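Local coordinates for transcriptional regulators (LACI-FAMILY TRANSCRIPTIONAL REGULATORY PROTEIN) (PDB 3GYB), which probably acts as a LacI-family transcription factor that binds regulatory DNA, with a periplasmic-binding-protein-like domain that holds a magnesium ion here, at residues Y211-L216 against L224-D229. Residues are numbered along the deposited sequence; the frame is centred on the assembly and turned at random.
Sequences YDNTPL and LTTIDD. With MG (magnesium ion), chain C.
A magnesium site at the C-terminal ends of two strands, 207-211 and 226-228, brings D212 and D229 together. The metal takes the backbone O of D212 at 2.2 Å and carboxylate OD1 of D229 at 2.1 Å; S231 and three waters complete six ligands. One bound water donates to D229 OD2, giving that carboxylate a second, water-mediated hold on the ion, and another donates to D228 OD1, which also accepts a hydrogen bond from N230 N. The D212 side chain does not reach the metal: its OD1 lies 3.6 Å from D229 OD2, the two carboxylate planes turned 41° apart, and a further water donates to both oxygens, probably easing the repulsion between them. The strands are neighbours in the beta-alpha-beta unit 207-211, 215-218, 226-228 of the periplasmic-binding-protein-like fold, and the chain leaving the first is fastened to the second by D212 N, which donates almost straight to I227 O (2.8 Å, 170°). One residue on, N213 N donates to T226 OG1 at 3.2 Å. With OG1 anti to the T226 backbone N (chi1 -179°), the hydroxyl is turned toward N213 N and also hydrogen-bonds D185, while T226 CG2 packs against N213 CA and the side-chain OD1 of N213, which R266 holds. I227 CG2 lies over one face of the Y211 ring, 3.8 Å from its centroid in a CH-pi contact, and D229 CB meets the ring edge at CE2 (3.7 Å). Helix 102-115 packs against both Y211 and I227, and N100 hydrogen-bonds the tyrosine OH.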
loop_
_atom_site.group_PDB
_atom_site.type_symbol
_atom_site.label_atom_id
_atom_site.label_comp_id
_atom_site.label_asym_id
_atom_site.label_seq_id
_atom_site.Cartn_x
_atom_site.Cartn_y
_atom_site.Cartn_z
ATOM N N TYR A 211 -12.979 -1.955 -6.232
ATOM C CA TYR A 211 -12.657 -3.254 -6.812
ATOM C C TYR A 211 -11.234 -3.615 -6.396
ATOM O O TYR A 211 -10.324 -2.804 -6.553
ATOM C CB TYR A 211 -12.748 -3.162 -8.346
ATOM C CG TYR A 211 -12.989 -4.472 -9.083
ATOM C CD1 TYR A 211 -14.095 -4.621 -9.922
ATOM C CD2 TYR A 211 -12.098 -5.537 -8.978
ATOM C CE1 TYR A 211 -14.305 -5.796 -10.640
ATOM C CE2 TYR A 211 -12.302 -6.724 -9.696
ATOM C CZ TYR A 211 -13.407 -6.840 -10.522
ATOM O OH TYR A 211 -13.610 -8.006 -11.237
ATOM N N ASP A 212 -11.075 -4.819 -5.843
ATOM C CA ASP A 212 -9.797 -5.386 -5.387
ATOM C C ASP A 212 -9.798 -5.876 -3.945
ATOM O O ASP A 212 -9.053 -6.777 -3.613
ATOM C CB ASP A 212 -8.620 -4.402 -5.507
ATOM C CG ASP A 212 -8.183 -4.164 -6.939
ATOM O OD1 ASP A 212 -8.627 -4.907 -7.840
ATOM O OD2 ASP A 212 -7.385 -3.227 -7.154
ATOM N N ASN A 213 -10.631 -5.298 -3.090
ATOM C CA ASN A 213 -10.627 -5.663 -1.671
ATOM C C ASN A 213 -9.202 -5.591 -1.123
ATOM O O ASN A 213 -8.682 -6.545 -0.521
ATOM C CB ASN A 213 -11.189 -7.061 -1.412
ATOM C CG ASN A 213 -11.364 -7.325 0.080
ATOM O OD1 ASN A 213 -11.813 -6.444 0.811
ATOM N ND2 ASN A 213 -11.008 -8.524 0.536
ATOM N N THR A 214 -8.576 -4.443 -1.355
ATOM C CA THR A 214 -7.224 -4.164 -0.885
ATOM C C THR A 214 -7.258 -4.105 0.638
ATOM O O THR A 214 -8.327 -3.982 1.237
ATOM C CB THR A 214 -6.752 -2.780 -1.350
ATOM O OG1 THR A 214 -7.721 -1.801 -0.946
ATOM C CG2 THR A 214 -6.567 -2.732 -2.853
ATOM N N PRO A 215 -6.087 -4.194 1.284
ATOM C CA PRO A 215 -6.050 -4.129 2.748
ATOM C C PRO A 215 -6.640 -2.790 3.213
ATOM O O PRO A 215 -7.270 -2.708 4.263
ATOM C CB PRO A 215 -4.560 -4.242 3.054
ATOM C CG PRO A 215 -4.072 -5.144 1.962
ATOM C CD PRO A 215 -4.771 -4.576 0.741
ATOM N N LEU A 216 -6.438 -1.747 2.411
ATOM C CA LEU A 216 -6.958 -0.418 2.725
ATOM C C LEU A 216 -8.481 -0.437 2.831
ATOM O O LEU A 216 -9.068 0.169 3.731
ATOM C CB LEU A 216 -6.547 0.588 1.640
ATOM C CG LEU A 216 -5.065 0.928 1.472
ATOM C CD1 LEU A 216 -4.869 1.743 0.198
ATOM C CD2 LEU A 216 -4.573 1.705 2.683
ATOM N N LEU A 224 -14.414 0.282 2.930
ATOM C CA LEU A 224 -14.892 0.352 1.550
ATOM C C LEU A 224 -15.628 -0.860 0.966
ATOM O O LEU A 224 -15.102 -1.973 0.966
ATOM C CB LEU A 224 -13.683 0.650 0.652
ATOM C CG LEU A 224 -13.642 1.610 -0.545
ATOM C CD1 LEU A 224 -12.574 1.084 -1.501
ATOM C CD2 LEU A 224 -14.974 1.738 -1.255
ATOM N N THR A 225 -16.832 -0.630 0.445
ATOM C CA THR A 225 -17.588 -1.695 -0.210
ATOM C C THR A 225 -16.802 -1.900 -1.502
ATOM O O THR A 225 -16.467 -0.937 -2.190
ATOM C CB THR A 225 -19.023 -1.241 -0.505
ATOM O OG1 THR A 225 -19.722 -1.107 0.736
ATOM C CG2 THR A 225 -19.750 -2.247 -1.395
ATOM N N THR A 226 -16.510 -3.151 -1.834
ATOM C CA THR A 226 -15.673 -3.426 -2.991
ATOM C C THR A 226 -15.918 -4.813 -3.573
ATOM O O THR A 226 -16.540 -5.669 -2.944
ATOM C CB THR A 226 -14.186 -3.314 -2.549
ATOM O OG1 THR A 226 -13.305 -3.548 -3.650
ATOM C CG2 THR A 226 -13.899 -4.340 -1.451
ATOM N N ILE A 227 -15.427 -5.023 -4.786
ATOM C CA ILE A 227 -15.550 -6.317 -5.443
ATOM C C ILE A 227 -14.272 -7.096 -5.155
ATOM O O ILE A 227 -13.172 -6.634 -5.460
ATOM C CB ILE A 227 -15.685 -6.166 -6.972
ATOM C CG1 ILE A 227 -16.969 -5.401 -7.315
ATOM C CG2 ILE A 227 -15.637 -7.540 -7.635
ATOM C CD1 ILE A 227 -18.243 -6.025 -6.771
ATOM N N ASP A 228 -14.414 -8.264 -4.543
ATOM C CA ASP A 228 -13.266 -9.112 -4.251
ATOM C C ASP A 228 -12.798 -9.658 -5.601
ATOM O O ASP A 228 -13.570 -10.314 -6.304
ATOM C CB ASP A 228 -13.697 -10.263 -3.338
ATOM C CG ASP A 228 -12.530 -11.066 -2.804
ATOM O OD1 ASP A 228 -11.454 -11.066 -3.432
ATOM O OD2 ASP A 228 -12.704 -11.716 -1.750
ATOM N N ASP A 229 -11.553 -9.365 -5.978
ATOM C CA ASP A 229 -11.007 -9.839 -7.250
ATOM C C ASP A 229 -10.362 -11.216 -7.083
ATOM O O ASP A 229 -9.642 -11.687 -7.969
ATOM C CB ASP A 229 -9.968 -8.840 -7.793
ATOM C CG ASP A 229 -8.745 -8.726 -6.898
ATOM O OD1 ASP A 229 -8.895 -9.018 -5.701
ATOM O OD2 ASP A 229 -7.652 -8.345 -7.377
HETATM MG MG MG C . -7.831 -8.527 -3.939
HETATM O O HOH W 1 -7.658 -6.511 -9.644
HETATM O O HOH W 2 -6.916 -8.019 -1.965
HETATM O O HOH W 3 -9.274 -9.750 -2.866
HETATM O O HOH W 4 -6.412 -7.396 -5.206
#